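Local atomic coordinates of decapping nuclease RAI1 (PDB entry 5ULJ), a protein that hydrolyses the NAD cap of RNAs, releasing the whole NAD moiety from the 5' end, and directly binds and stimulates the exoribonuclease RAT1. Residues 253-258 with 290-295; 53-58 with 238-243; 356-361 with 373-378. All coordinates share one frame; numbering follows the deposited sequence.

Contact 1: residues 253-258 with 290-295; sequences HYMELK and KVVYGF. With CA (calcium ion), chain E; 0WD ([[(2R,3S,4R,5R)-5-(3-aminocarbonyl-4H-pyridin-1-yl)-3,4-bis(oxidanyl)oxolan-2-yl]methoxy-oxidanyl-phosphoryl] [(2R,3S,4R,5R)-5-(6-aminopurin-9-yl)-4-oxidanyl-3-phosphonooxy-oxolan-2-yl]methyl hydrogen phosphate), chain F.
Backbone bonds tie Glu256 and Lys258 to the neighbouring strand in parallel register: Val292 N reaches Glu256 O at 2.8 Å, Lys258 N reaches Val292 O, and Gly294 N reaches Lys258 O. The bond from Glu256 N to Lys290 O is more bent, 142° at the hydrogen. Among the aliphatic contacts, Met255 CE meets Val292 CG2 at 3.5 Å, and Leu257 CD2 lies beside Val292 CB. On the sheet face that carries Glu256, Val291 CG1 packs alongside Glu256 CB. Strands 254-261 and 290-296, joined through helix 266-286, form a beta-alpha-beta unit of the PD-(D/E)XK nuclease domain, and the first strand carries metal ligands. Calcium is bound by Glu256 OE2 (2.9 Å) and Leu257 O (2.6 Å), with Asp237, two waters and the ligand phosphate oxygen OP2. Lys258 bends at chi2 (-73°), which carries NZ to the same phosphate, 2.9 Å from OP3; NZ also bridges to Glu256 OE2 and bonds to Gln282. At its base, Lys258 CB sits over one face of the Tyr293 ring, 3.5 Å from the centroid, a CH-pi contact, while Tyr293 OH bonds to Thr279. Without the ring, as with an alanine here, the Lys258 stem would probably lose the face it rests on, and Thr279 its hydroxyl partner.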
loop_
_atom_site.group_PDB
_atom_site.type_symbol
_atom_site.label_atom_id
_atom_site.label_comp_id
_atom_site.label_asym_id
_atom_site.label_seq_id
_atom_site.Cartn_x
_atom_site.Cartn_y
_atom_site.Cartn_z
ATOM N N HIS A 253 -16.777 -2.016 -0.826
ATOM C CA HIS A 253 -17.295 -0.659 -0.696
ATOM C C HIS A 253 -16.179 0.379 -0.633
ATOM O O HIS A 253 -16.440 1.582 -0.650
ATOM C CB HIS A 253 -18.184 -0.552 0.543
ATOM C CG HIS A 253 -19.358 -1.480 0.523
ATOM N ND1 HIS A 253 -20.578 -1.125 -0.012
ATOM C CD2 HIS A 253 -19.498 -2.751 0.967
ATOM C CE1 HIS A 253 -21.417 -2.136 0.105
ATOM N NE2 HIS A 253 -20.789 -3.136 0.696
ATOM N N TYR A 254 -14.937 -0.089 -0.562
ATOM C CA TYR A 254 -13.785 0.804 -0.481
ATOM C C TYR A 254 -13.416 1.387 -1.842
ATOM O O TYR A 254 -13.771 0.835 -2.882
ATOM C CB TYR A 254 -12.580 0.070 0.104
ATOM C CG TYR A 254 -12.676 -0.219 1.585
ATOM C CD1 TYR A 254 -13.423 0.594 2.429
ATOM C CD2 TYR A 254 -12.012 -1.303 2.140
ATOM C CE1 TYR A 254 -13.506 0.329 3.787
ATOM C CE2 TYR A 254 -12.088 -1.576 3.490
ATOM C CZ TYR A 254 -12.836 -0.759 4.309
ATOM O OH TYR A 254 -12.910 -1.036 5.654
ATOM N N MET A 255 -12.693 2.503 -1.820
ATOM C CA MET A 255 -12.223 3.148 -3.041
ATOM C C MET A 255 -10.758 3.546 -2.945
ATOM O O MET A 255 -10.194 3.633 -1.854
ATOM C CB MET A 255 -13.045 4.397 -3.353
ATOM C CG MET A 255 -14.474 4.150 -3.758
ATOM S SD MET A 255 -15.251 5.711 -4.208
ATOM C CE MET A 255 -14.264 6.181 -5.620
ATOM N N GLU A 256 -10.155 3.802 -4.099
ATOM C CA GLU A 256 -8.818 4.369 -4.156
ATOM C C GLU A 256 -8.856 5.686 -4.927
ATOM O O GLU A 256 -9.521 5.788 -5.958
ATOM C CB GLU A 256 -7.839 3.393 -4.808
ATOM C CG GLU A 256 -6.384 3.811 -4.698
ATOM C CD GLU A 256 -5.860 3.737 -3.276
ATOM O OE1 GLU A 256 -6.469 3.025 -2.448
ATOM O OE2 GLU A 256 -4.839 4.394 -2.984
ATOM N N LEU A 257 -8.147 6.690 -4.423
ATOM C CA LEU A 257 -8.109 7.997 -5.069
ATOM C C LEU A 257 -6.699 8.327 -5.546
ATOM O O LEU A 257 -5.740 8.250 -4.779
ATOM C CB LEU A 257 -8.615 9.082 -4.118
ATOM C CG LEU A 257 -10.053 8.918 -3.619
ATOM C CD1 LEU A 257 -10.462 10.099 -2.753
ATOM C CD2 LEU A 257 -11.013 8.750 -4.789
ATOM N N LYS A 258 -6.577 8.689 -6.819
ATOM C CA LYS A 258 -5.278 8.988 -7.411
ATOM C C LYS A 258 -5.322 10.260 -8.248
ATOM O O LYS A 258 -6.385 10.673 -8.711
ATOM C CB LYS A 258 -4.803 7.823 -8.282
ATOM C CG LYS A 258 -4.712 6.482 -7.575
ATOM C CD LYS A 258 -3.536 6.435 -6.618
ATOM C CE LYS A 258 -3.286 5.015 -6.144
ATOM N NZ LYS A 258 -2.153 4.933 -5.183
ATOM N N LYS A 290 -12.760 -0.316 -6.840
ATOM C CA LYS A 290 -12.940 0.982 -7.484
ATOM C C LYS A 290 -11.736 1.904 -7.319
ATOM O O LYS A 290 -11.165 2.012 -6.233
ATOM C CB LYS A 290 -14.186 1.685 -6.936
ATOM C CG LYS A 290 -15.505 1.067 -7.361
ATOM C CD LYS A 290 -16.670 1.943 -6.927
ATOM C CE LYS A 290 -18.002 1.360 -7.368
ATOM N NZ LYS A 290 -18.297 0.078 -6.675
ATOM N N VAL A 291 -11.356 2.564 -8.409
ATOM C CA VAL A 291 -10.333 3.603 -8.374
ATOM C C VAL A 291 -10.811 4.843 -9.115
ATOM O O VAL A 291 -11.395 4.740 -10.190
ATOM C CB VAL A 291 -9.006 3.155 -9.017
ATOM C CG1 VAL A 291 -7.872 4.045 -8.532
ATOM C CG2 VAL A 291 -8.714 1.699 -8.715
ATOM N N VAL A 292 -10.552 6.013 -8.541
ATOM C CA VAL A 292 -10.858 7.267 -9.214
ATOM C C VAL A 292 -9.583 8.067 -9.459
ATOM O O VAL A 292 -8.814 8.337 -8.535
ATOM C CB VAL A 292 -11.864 8.116 -8.406
ATOM C CG1 VAL A 292 -11.708 9.595 -8.726
ATOM C CG2 VAL A 292 -13.283 7.658 -8.692
ATOM N N TYR A 293 -9.359 8.424 -10.720
ATOM C CA TYR A 293 -8.226 9.253 -11.099
ATOM C C TYR A 293 -8.673 10.678 -11.393
ATOM O O TYR A 293 -9.601 10.898 -12.172
ATOM C CB TYR A 293 -7.514 8.672 -12.323
ATOM C CG TYR A 293 -6.279 7.859 -12.006
ATOM C CD1 TYR A 293 -5.038 8.469 -11.868
ATOM C CD2 TYR A 293 -6.352 6.481 -11.855
ATOM C CE1 TYR A 293 -3.905 7.729 -11.586
ATOM C CE2 TYR A 293 -5.224 5.732 -11.570
ATOM C CZ TYR A 293 -4.005 6.362 -11.435
ATOM O OH TYR A 293 -2.881 5.620 -11.151
ATOM N N GLY A 294 -8.015 11.640 -10.758
ATOM C CA GLY A 294 -8.216 13.039 -11.083
ATOM C C GLY A 294 -7.119 13.498 -12.023
ATOM O O GLY A 294 -5.936 13.291 -11.749
ATOM N N PHE A 295 -7.505 14.109 -13.137
ATOM C CA PHE A 295 -6.537 14.559 -14.130
ATOM C C PHE A 295 -6.348 16.072 -14.070
ATOM O O PHE A 295 -7.304 16.836 -14.205
ATOM C CB PHE A 295 -6.972 14.130 -15.534
ATOM C CG PHE A 295 -7.025 12.639 -15.722
ATOM C CD1 PHE A 295 -8.164 11.923 -15.389
ATOM C CD2 PHE A 295 -5.934 11.952 -16.230
ATOM C CE1 PHE A 295 -8.215 10.551 -15.561
ATOM C CE2 PHE A 295 -5.978 10.579 -16.404
ATOM C CZ PHE A 295 -7.120 9.879 -16.068
HETATM CA CA CA E . -4.367 7.202 -2.790
HETATM C C1M 0WD F . 2.933 2.905 6.382
HETATM C C2M 0WD F . 3.200 3.019 4.907
HETATM O O2M 0WD F . 4.462 3.662 4.669
HETATM C C3M 0WD F . 2.068 3.944 4.590
HETATM O O3M 0WD F . 2.312 5.174 5.276
HETATM O O4M 0WD F . 1.573 2.428 6.349
HETATM C C4M 0WD F . 0.922 3.208 5.294
HETATM C C5M 0WD F . 0.141 2.282 4.347
HETATM O O5M 0WD F . 0.886 1.117 3.983
HETATM P PN 0WD F . 0.678 0.502 2.508
HETATM O O1N 0WD F . -0.774 0.773 2.419
HETATM O O2N 0WD F . 1.264 -0.843 2.699
HETATM O O3P 0WD F . 1.521 1.473 1.544
HETATM P PA 0WD F . 1.236 1.804 0.004
HETATM O O1A 0WD F . 2.521 2.136 -0.648
HETATM O O2A 0WD F . 0.379 0.746 -0.572
HETATM O O5B 0WD F . 0.368 3.156 0.126
HETATM C C5B 0WD F . 0.949 4.414 -0.227
HETATM C C4B 0WD F . 0.392 5.515 0.681
HETATM C C3B 0WD F . 0.206 6.808 -0.068
HETATM O O3B 0WD F . -0.865 6.715 -1.026
HETATM P "P2'" 0WD F . -0.562 6.550 -2.579
HETATM O OP2 0WD F . -1.718 7.256 -3.176
HETATM O OP1 0WD F . 0.726 7.234 -2.760
HETATM O OP3 0WD F . -0.561 5.095 -2.788
HETATM O O4B 0WD F . 1.355 5.927 1.678
HETATM C C1B 0WD F . 0.950 7.284 2.049
HETATM C C2B 0WD F . -0.217 7.609 1.122
HETATM O O2B 0WD F . -1.418 7.041 1.657
HETATM O O HOH W 1 -3.485 8.548 -0.503
HETATM O O HOH W 2 -3.943 5.301 -1.071
#

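Contact 2: residues 53-58 with 238-243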
loop_
_atom_site.group_PDB
_atom_site.type_symbol
_atom_site.label_atom_id
_atom_site.label_comp_id
_atom_site.label_asym_id
_atom_site.label_seq_id
_atom_site.Cartn_x
_atom_site.Cartn_y
_atom_site.Cartn_z
ATOM N N SER A 53 -13.598 8.105 5.419
ATOM C CA SER A 53 -13.989 9.169 4.501
ATOM C C SER A 53 -14.974 8.641 3.463
ATOM O O SER A 53 -14.947 7.461 3.114
ATOM C CB SER A 53 -12.763 9.771 3.812
ATOM O OG SER A 53 -11.878 10.350 4.755
ATOM N N TYR A 54 -15.841 9.519 2.970
ATOM C CA TYR A 54 -16.848 9.127 1.990
ATOM C C TYR A 54 -16.706 9.935 0.706
ATOM O O TYR A 54 -16.618 11.161 0.742
ATOM C CB TYR A 54 -18.252 9.297 2.571
ATOM C CG TYR A 54 -18.534 8.379 3.738
ATOM C CD1 TYR A 54 -18.162 8.732 5.029
ATOM C CD2 TYR A 54 -19.166 7.158 3.548
ATOM C CE1 TYR A 54 -18.413 7.894 6.097
ATOM C CE2 TYR A 54 -19.422 6.314 4.611
ATOM C CZ TYR A 54 -19.044 6.687 5.883
ATOM O OH TYR A 54 -19.297 5.850 6.945
ATOM N N TYR A 55 -16.686 9.240 -0.425
ATOM C CA TYR A 55 -16.467 9.889 -1.711
ATOM C C TYR A 55 -17.599 10.841 -2.075
ATOM O O TYR A 55 -18.773 10.472 -2.043
ATOM C CB TYR A 55 -16.298 8.847 -2.818
ATOM C CG TYR A 55 -15.934 9.446 -4.159
ATOM C CD1 TYR A 55 -14.634 9.852 -4.427
ATOM C CD2 TYR A 55 -16.890 9.610 -5.152
ATOM C CE1 TYR A 55 -14.295 10.402 -5.648
ATOM C CE2 TYR A 55 -16.560 10.159 -6.378
ATOM C CZ TYR A 55 -15.261 10.554 -6.620
ATOM O OH TYR A 55 -14.924 11.102 -7.836
ATOM N N TYR A 56 -17.234 12.071 -2.418
ATOM C CA TYR A 56 -18.197 13.044 -2.912
ATOM C C TYR A 56 -17.517 14.073 -3.801
ATOM O O TYR A 56 -16.786 14.941 -3.323
ATOM C CB TYR A 56 -18.912 13.746 -1.759
ATOM C CG TYR A 56 -19.845 14.838 -2.230
ATOM C CD1 TYR A 56 -20.947 14.539 -3.020
ATOM C CD2 TYR A 56 -19.617 16.167 -1.899
ATOM C CE1 TYR A 56 -21.801 15.531 -3.460
ATOM C CE2 TYR A 56 -20.466 17.166 -2.333
ATOM C CZ TYR A 56 -21.557 16.842 -3.112
ATOM O OH TYR A 56 -22.406 17.833 -3.550
ATOM N N LEU A 57 -17.761 13.967 -5.100
ATOM C CA LEU A 57 -17.180 14.887 -6.065
ATOM C C LEU A 57 -18.170 15.159 -7.187
ATOM O O LEU A 57 -18.212 14.423 -8.171
ATOM C CB LEU A 57 -15.876 14.320 -6.629
ATOM C CG LEU A 57 -14.997 15.285 -7.428
ATOM C CD1 LEU A 57 -14.457 16.386 -6.530
ATOM C CD2 LEU A 57 -13.862 14.534 -8.106
ATOM N N PRO A 58 -18.980 16.217 -7.033
ATOM C CA PRO A 58 -19.975 16.590 -8.043
ATOM C C PRO A 58 -19.331 16.833 -9.397
ATOM O O PRO A 58 -18.245 17.409 -9.462
ATOM C CB PRO A 58 -20.577 17.887 -7.493
ATOM C CG PRO A 58 -20.272 17.873 -6.042
ATOM C CD PRO A 58 -18.974 17.147 -5.892
ATOM N N CYS A 238 -11.084 5.923 0.806
ATOM C CA CYS A 238 -12.455 6.256 1.175
ATOM C C CYS A 238 -13.448 5.142 0.855
ATOM O O CYS A 238 -13.079 4.090 0.334
ATOM C CB CYS A 238 -12.891 7.545 0.471
ATOM S SG CYS A 238 -13.113 7.379 -1.315
ATOM N N VAL A 239 -14.712 5.393 1.179
ATOM C CA VAL A 239 -15.797 4.468 0.881
ATOM C C VAL A 239 -16.673 5.033 -0.233
ATOM O O VAL A 239 -16.987 6.225 -0.240
ATOM C CB VAL A 239 -16.655 4.184 2.136
ATOM C CG1 VAL A 239 -17.960 3.494 1.768
ATOM C CG2 VAL A 239 -15.869 3.350 3.130
ATOM N N TRP A 240 -17.052 4.179 -1.180
ATOM C CA TRP A 240 -17.900 4.588 -2.296
ATOM C C TRP A 240 -19.300 4.973 -1.836
ATOM O O TRP A 240 -19.818 6.023 -2.214
ATOM C CB TRP A 240 -17.978 3.470 -3.340
ATOM C CG TRP A 240 -19.072 3.648 -4.351
ATOM C CD1 TRP A 240 -20.211 2.905 -4.463
ATOM C CD2 TRP A 240 -19.136 4.634 -5.390
ATOM N NE1 TRP A 240 -20.977 3.364 -5.508
ATOM C CE2 TRP A 240 -20.338 4.427 -6.093
ATOM C CE3 TRP A 240 -18.290 5.673 -5.794
ATOM C CZ2 TRP A 240 -20.718 5.216 -7.177
ATOM C CZ3 TRP A 240 -18.669 6.457 -6.871
ATOM C CH2 TRP A 240 -19.871 6.224 -7.549
ATOM N N ASP A 241 -19.910 4.123 -1.017
ATOM C CA ASP A 241 -21.263 4.382 -0.542
ATOM C C ASP A 241 -21.384 4.284 0.978
ATOM O O ASP A 241 -21.568 5.295 1.655
ATOM C CB ASP A 241 -22.253 3.423 -1.211
ATOM C CG ASP A 241 -21.706 2.015 -1.345
ATOM O OD1 ASP A 241 -20.866 1.614 -0.512
ATOM O OD2 ASP A 241 -22.121 1.305 -2.284
ATOM N N TYR A 242 -21.277 3.073 1.512
ATOM C CA TYR A 242 -21.535 2.849 2.930
ATOM C C TYR A 242 -20.745 1.675 3.499
ATOM O O TYR A 242 -20.328 0.778 2.768
ATOM C CB TYR A 242 -23.030 2.608 3.156
ATOM C CG TYR A 242 -23.549 1.365 2.464
ATOM C CD1 TYR A 242 -23.946 1.401 1.133
ATOM C CD2 TYR A 242 -23.637 0.154 3.140
ATOM C CE1 TYR A 242 -24.413 0.267 0.495
ATOM C CE2 TYR A 242 -24.105 -0.985 2.510
ATOM C CZ TYR A 242 -24.491 -0.922 1.189
ATOM O OH TYR A 242 -24.958 -2.052 0.557
ATOM N N ILE A 243 -20.549 1.692 4.813
ATOM C CA ILE A 243 -20.013 0.543 5.531
ATOM C C ILE A 243 -21.165 -0.298 6.070
ATOM O O ILE A 243 -21.931 0.167 6.914
ATOM C CB ILE A 243 -19.100 0.966 6.700
ATOM C CG1 ILE A 243 -17.902 1.770 6.189
ATOM C CG2 ILE A 243 -18.641 -0.256 7.488
ATOM C CD1 ILE A 243 -16.766 0.915 5.669
HETATM O O HOH W 3 -21.252 3.838 6.577
#
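Ser53 O is pressed close against Cys238, 3.3 Å from its CB, and in the same place accepts a hydrogen bond from Val239 N at 2.8 Å. Val239 then uses its own carbonyl oxygen to take Tyr55 N at 3.0 Å, a nearly straight bond of 176° at the hydrogen. These two bonds frame Tyr54 opposite Val239, and the side chains of that pair lie side by side, Tyr54 CD2 near Val239 CB. Cys238 SG, set between its backbone N and carbonyl carbon (chi1 70°), is turned toward Tyr55 and touches Tyr55 CB at 3.8 Å. The pairing is a single beta bridge, by which the short strand 54-55, itself paired with strand 190-191, docks on the end of strand 228-239; Tyr55 also reaches Met255 and Leu257 of the next strand. Outward from this bridge the fit slackens. The rings of Tyr55 and Trp240 meet obliquely, CD2 to CZ3 at 4.0 Å, and the indole is exposed, with Lys290 in a cation-pi contact. Asp241 O approaches the edge of the Tyr54 ring, 3.6 Å from CD2. Farther out, a water links Tyr54 OH (2.8 Å) to Ile243 N, from which it accepts a hydrogen bond.

Contact 3: residues 356-361 with 373-378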
loop_
_atom_site.group_PDB
_atom_site.type_symbol
_atom_site.label_atom_id
_atom_site.label_comp_id
_atom_site.label_asym_id
_atom_site.label_seq_id
_atom_site.Cartn_x
_atom_site.Cartn_y
_atom_site.Cartn_z
ATOM N N THR A 356 13.663 -19.950 14.514
ATOM C CA THR A 356 13.494 -18.570 14.956
ATOM C C THR A 356 14.819 -17.926 15.354
ATOM O O THR A 356 14.840 -16.861 15.972
ATOM C CB THR A 356 12.524 -18.479 16.148
ATOM O OG1 THR A 356 13.068 -19.189 17.268
ATOM C CG2 THR A 356 11.174 -19.075 15.783
ATOM N N SER A 357 15.923 -18.572 14.995
ATOM C CA SER A 357 17.246 -18.078 15.360
ATOM C C SER A 357 17.866 -17.240 14.247
ATOM O O SER A 357 18.950 -16.681 14.411
ATOM C CB SER A 357 18.174 -19.245 15.705
ATOM O OG SER A 357 18.429 -20.047 14.564
ATOM N N LYS A 358 17.173 -17.153 13.115
ATOM C CA LYS A 358 17.711 -16.464 11.949
ATOM C C LYS A 358 16.783 -15.382 11.411
ATOM O O LYS A 358 15.582 -15.378 11.684
ATOM C CB LYS A 358 18.010 -17.469 10.831
ATOM C CG LYS A 358 19.126 -18.451 11.144
ATOM C CD LYS A 358 19.238 -19.509 10.056
ATOM C CE LYS A 358 20.507 -20.332 10.211
ATOM N NZ LYS A 358 20.578 -21.004 11.537
ATOM N N ALA A 359 17.360 -14.464 10.644
ATOM C CA ALA A 359 16.599 -13.468 9.904
ATOM C C ALA A 359 17.082 -13.455 8.459
ATOM O O ALA A 359 18.267 -13.656 8.196
ATOM C CB ALA A 359 16.746 -12.093 10.535
ATOM N N TYR A 360 16.166 -13.225 7.526
ATOM C CA TYR A 360 16.507 -13.263 6.109
ATOM C C TYR A 360 16.212 -11.940 5.417
ATOM O O TYR A 360 15.445 -11.119 5.920
ATOM C CB TYR A 360 15.749 -14.392 5.408
ATOM C CG TYR A 360 16.116 -15.775 5.892
ATOM C CD1 TYR A 360 15.484 -16.336 6.995
ATOM C CD2 TYR A 360 17.091 -16.523 5.246
ATOM C CE1 TYR A 360 15.815 -17.601 7.441
ATOM C CE2 TYR A 360 17.429 -17.789 5.685
ATOM C CZ TYR A 360 16.788 -18.323 6.783
ATOM O OH TYR A 360 17.120 -19.583 7.224
ATOM N N ARG A 361 16.828 -11.740 4.257
ATOM C CA ARG A 361 16.539 -10.572 3.441
ATOM C C ARG A 361 16.360 -10.947 1.977
ATOM O O ARG A 361 17.233 -11.570 1.370
ATOM C CB ARG A 361 17.641 -9.522 3.572
ATOM C CG ARG A 361 17.394 -8.281 2.727
ATOM C CD ARG A 361 18.253 -7.120 3.187
ATOM N NE ARG A 361 17.934 -6.723 4.555
ATOM C CZ ARG A 361 18.720 -5.971 5.317
ATOM N NH1 ARG A 361 19.879 -5.533 4.846
ATOM N NH2 ARG A 361 18.350 -5.660 6.552
ATOM N N LEU A 373 17.695 -14.363 -2.115
ATOM C CA LEU A 373 17.333 -14.595 -0.723
ATOM C C LEU A 373 18.583 -14.988 0.048
ATOM O O LEU A 373 19.304 -15.900 -0.355
ATOM C CB LEU A 373 16.270 -15.686 -0.601
ATOM C CG LEU A 373 15.969 -16.167 0.821
ATOM C CD1 LEU A 373 15.272 -15.081 1.628
ATOM C CD2 LEU A 373 15.142 -17.443 0.802
ATOM N N ARG A 374 18.849 -14.300 1.151
ATOM C CA ARG A 374 20.039 -14.601 1.932
ATOM C C ARG A 374 19.798 -14.450 3.426
ATOM O O ARG A 374 18.970 -13.647 3.859
ATOM C CB ARG A 374 21.206 -13.708 1.496
ATOM C CG ARG A 374 21.123 -12.270 1.982
ATOM C CD ARG A 374 22.236 -11.426 1.380
ATOM N NE ARG A 374 22.389 -10.146 2.066
ATOM C CZ ARG A 374 21.722 -9.040 1.748
ATOM N NH1 ARG A 374 20.849 -9.052 0.752
ATOM N NH2 ARG A 374 21.932 -7.922 2.430
ATOM N N GLU A 375 20.520 -15.244 4.208
ATOM C CA GLU A 375 20.511 -15.107 5.654
ATOM C C GLU A 375 21.345 -13.895 6.048
ATOM O O GLU A 375 22.480 -13.745 5.598
ATOM C CB GLU A 375 21.049 -16.372 6.325
ATOM C CG GLU A 375 21.142 -16.283 7.840
ATOM C CD GLU A 375 21.748 -17.526 8.463
ATOM O OE1 GLU A 375 21.894 -18.542 7.749
ATOM O OE2 GLU A 375 22.082 -17.487 9.666
ATOM N N LEU A 376 20.775 -13.023 6.872
ATOM C CA LEU A 376 21.496 -11.850 7.351
ATOM C C LEU A 376 22.542 -12.272 8.378
ATOM O O LEU A 376 22.248 -13.043 9.291
ATOM C CB LEU A 376 20.526 -10.828 7.944
ATOM C CG LEU A 376 19.571 -10.193 6.929
ATOM C CD1 LEU A 376 18.395 -9.525 7.623
ATOM C CD2 LEU A 376 20.315 -9.195 6.055
ATOM N N MET A 377 23.761 -11.763 8.225
ATOM C CA MET A 377 24.889 -12.239 9.023
ATOM C C MET A 377 25.531 -11.152 9.885
ATOM O O MET A 377 26.636 -11.334 10.396
ATOM C CB MET A 377 25.951 -12.853 8.109
ATOM C CG MET A 377 25.446 -13.990 7.232
ATOM S SD MET A 377 24.954 -15.449 8.173
ATOM C CE MET A 377 24.834 -16.669 6.866
ATOM N N GLY A 378 24.843 -10.027 10.049
ATOM C CA GLY A 378 25.368 -8.935 10.849
ATOM C C GLY A 378 24.608 -8.766 12.149
ATOM O O GLY A 378 24.714 -7.734 12.811
HETATM O O HOH W 4 20.295 -14.057 10.784
HETATM O O HOH W 5 20.996 -5.665 2.109
#
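Arg361 sends CG away from its own backbone N (chi1 180°) and then bends at chi3 (-63°), which lays its guanidinium across the Leu376 side chain; Leu376 CD2 sits over the centre of that flat group, 3.6 Å above its plane. Arg374 runs alongside Arg361, the two guanidinium planes almost perpendicular at 84°, with Arg361 NH1 4.0 Å from Arg374 NH2. A water in the plane of the Arg361 guanidinium accepts a hydrogen bond from NH1; its leg to Arg374 NH2 is so short that it is doubtful. Arg361 also has its own anchors, Asp148 in a salt bridge and Asn135 through NE. The strands behind these side chains, 359-365 and 370-375, form an antiparallel beta hairpin. Arg361 and Arg374 are a hydrogen-bonded pair of this hairpin: Arg361 N reaches Arg374 O at 2.9 Å, whereas the return bond from Arg374 N to Arg361 O is longer at 3.2 Å. Tyr360 and Glu375 form a non-hydrogen-bonded pair, with Tyr360 CE2 3.9 Å from Glu375 CB. Farther along, Leu376 N bonds to Ala359 O, and a second water accepts from Ala359 N. Nearby, the aliphatic stem of Lys358 passes over the Glu375 carboxylate, CE lying 3.3 Å from OE2.

Along the chain the three contacts come in series, contact 2 closing before contact 1 opens and contact 3 following. Contacts 1 and 2 are neighbours, their centres about 10 Å apart, because strands 228-239 and 254-261 lie side by side in the same sheet; Met255 N probably bonds to Cys238 O, and His253 O to Trp240 N. Strand 228-239 supplies Asp237, and strand 254-261 supplies Glu256 and Leu257, to one calcium site, so contact 2 lies at the strand end just after a metal ligand, and contact 1 holds the other two protein ligands. Contact 3 lies beyond the chain's centre, about 38 Å from contact 1 and 44 Å from contact 2 between centres, in a hairpin remote from the annotated sites.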